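Local structure of mannosylglycerate hydrolase MGH1-like glycoside hydrolase domain-containing protein (Thermus thermophilus HB8, 4WVA) at residues L136-H139 with R140-Y143. The protein hydrolyses mannosylglycerate, a solute made under osmotic stress in thermophiles, to mannose and glycerate, and probably also cleaves glucosylglycerate. Numbering follows the deposited sequence.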
loop_
_atom_site.group_PDB
_atom_site.type_symbol
_atom_site.label_atom_id
_atom_site.label_comp_id
_atom_site.label_asym_id
_atom_site.label_seq_id
_atom_site.Cartn_x
_atom_site.Cartn_y
_atom_site.Cartn_z
ATOM N N LEU A 136 1.636 -12.767 -20.906
ATOM C CA LEU A 136 0.282 -12.507 -20.439
ATOM C C LEU A 136 -0.519 -13.817 -20.388
ATOM O O LEU A 136 -1.267 -14.061 -19.445
ATOM C CB LEU A 136 -0.385 -11.482 -21.356
ATOM C CG LEU A 136 -1.769 -10.981 -20.976
ATOM C CD1 LEU A 136 -1.718 -10.164 -19.700
ATOM C CD2 LEU A 136 -2.337 -10.159 -22.120
ATOM N N ALA A 137 -0.348 -14.659 -21.405
ATOM C CA ALA A 137 -1.059 -15.938 -21.461
ATOM C C ALA A 137 -0.604 -16.889 -20.361
ATOM O O ALA A 137 -1.400 -17.657 -19.823
ATOM C CB ALA A 137 -0.893 -16.579 -22.834
ATOM N N PHE A 138 0.685 -16.839 -20.010
ATOM C CA PHE A 138 1.206 -17.634 -18.922
ATOM C C PHE A 138 0.612 -17.170 -17.574
ATOM O O PHE A 138 0.147 -17.984 -16.775
ATOM C CB PHE A 138 2.748 -17.576 -18.921
ATOM C CG PHE A 138 3.415 -18.267 -17.756
ATOM C CD1 PHE A 138 2.888 -19.420 -17.171
ATOM C CD2 PHE A 138 4.622 -17.781 -17.264
ATOM C CE1 PHE A 138 3.515 -20.053 -16.126
ATOM C CE2 PHE A 138 5.265 -18.419 -16.225
ATOM C CZ PHE A 138 4.716 -19.551 -15.647
ATOM N N HIS A 139 0.627 -15.862 -17.330
ATOM C CA HIS A 139 0.068 -15.338 -16.095
ATOM C C HIS A 139 -1.432 -15.673 -16.030
ATOM O O HIS A 139 -1.940 -16.097 -14.996
ATOM C CB HIS A 139 0.294 -13.837 -16.002
ATOM C CG HIS A 139 1.685 -13.436 -15.597
ATOM N ND1 HIS A 139 2.838 -13.967 -16.150
ATOM C CD2 HIS A 139 2.093 -12.522 -14.696
ATOM C CE1 HIS A 139 3.895 -13.389 -15.590
ATOM N NE2 HIS A 139 3.466 -12.492 -14.725
ATOM N N ARG A 140 -2.125 -15.522 -17.146
ATOM C CA ARG A 140 -3.543 -15.859 -17.184
ATOM C C ARG A 140 -3.804 -17.325 -16.829
ATOM O O ARG A 140 -4.733 -17.626 -16.088
ATOM C CB ARG A 140 -4.119 -15.527 -18.548
ATOM C CG ARG A 140 -5.609 -15.744 -18.628
ATOM C CD ARG A 140 -6.088 -15.406 -20.011
ATOM N NE ARG A 140 -5.874 -13.996 -20.334
ATOM C CZ ARG A 140 -5.157 -13.528 -21.342
ATOM N NH1 ARG A 140 -4.526 -14.344 -22.190
ATOM N NH2 ARG A 140 -5.094 -12.213 -21.520
ATOM N N TRP A 141 -2.989 -18.233 -17.383
ATOM C CA TRP A 141 -3.065 -19.642 -17.056
ATOM C C TRP A 141 -2.883 -19.879 -15.560
ATOM O O TRP A 141 -3.600 -20.675 -14.956
ATOM C CB TRP A 141 -2.035 -20.456 -17.881
ATOM C CG TRP A 141 -2.090 -21.886 -17.534
ATOM C CD1 TRP A 141 -2.928 -22.818 -18.076
ATOM C CD2 TRP A 141 -1.349 -22.556 -16.516
ATOM N NE1 TRP A 141 -2.753 -24.024 -17.463
ATOM C CE2 TRP A 141 -1.790 -23.898 -16.500
ATOM C CE3 TRP A 141 -0.353 -22.160 -15.614
ATOM C CZ2 TRP A 141 -1.264 -24.844 -15.630
ATOM C CZ3 TRP A 141 0.160 -23.104 -14.747
ATOM C CH2 TRP A 141 -0.297 -24.423 -14.761
ATOM N N LEU A 142 -1.898 -19.217 -14.958
ATOM C CA LEU A 142 -1.663 -19.390 -13.546
ATOM C C LEU A 142 -2.927 -19.128 -12.722
ATOM O O LEU A 142 -3.292 -19.947 -11.898
ATOM C CB LEU A 142 -0.494 -18.507 -13.064
ATOM C CG LEU A 142 0.907 -18.917 -13.491
ATOM C CD1 LEU A 142 1.889 -17.795 -13.174
ATOM C CD2 LEU A 142 1.357 -20.199 -12.810
ATOM N N TYR A 143 -3.598 -18.005 -12.948
ATOM C CA TYR A 143 -4.819 -17.702 -12.186
ATOM C C TYR A 143 -5.976 -18.623 -12.548
ATOM O O TYR A 143 -6.696 -19.083 -11.674
ATOM C CB TYR A 143 -5.211 -16.235 -12.332
ATOM C CG TYR A 143 -4.170 -15.358 -11.705
ATOM C CD1 TYR A 143 -4.042 -15.301 -10.330
ATOM C CD2 TYR A 143 -3.269 -14.645 -12.479
ATOM C CE1 TYR A 143 -3.073 -14.527 -9.742
ATOM C CE2 TYR A 143 -2.280 -13.880 -11.899
ATOM C CZ TYR A 143 -2.190 -13.812 -10.537
ATOM O OH TYR A 143 -1.217 -13.071 -9.918
#
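Phe138 and Leu142 meet one turn apart on helix 121-146, in a protein with the (alpha/alpha)6-barrel fold, and form the tightly packed side of this i to i+4 contact. Methyl CD1 of Leu142 lies over one face of the Phe138 ring in a CH-pi contact, 4.3 Å from the centroid and 20° off the ring normal, displaced toward the rim. The ring reaches it because CG of Phe138 stands anti to the backbone N (chi1 175°), which swings the phenyl toward the following turn so that its CE1 comes to 3.9 Å from Leu142 CG. At the ring's edge, near its plane, CE3 of Trp141 approaches the same CE1 atom to 4.4 Å. Leu69 and Thr102 pack on Phe138 from outside, and its side chain also lies about 4 Å from that of Leu33, a probable substrate-binding residue. With Leu142 cut back to alanine, the CH-pi methyl and the branch beside CE1 are gone, and the ring is likely to lose support on that face. The solvent side, at the exposed Arg140, is looser: this side chain bends at chi3 (-63°) back over the preceding turn, its guanidinium making a salt bridge with Glu261. Beneath it the backbone bond from Arg140 N to Leu136 O spans 2.9 Å, while Arg140 NH2 rests 3.5 Å from methyl CD2 of Leu136.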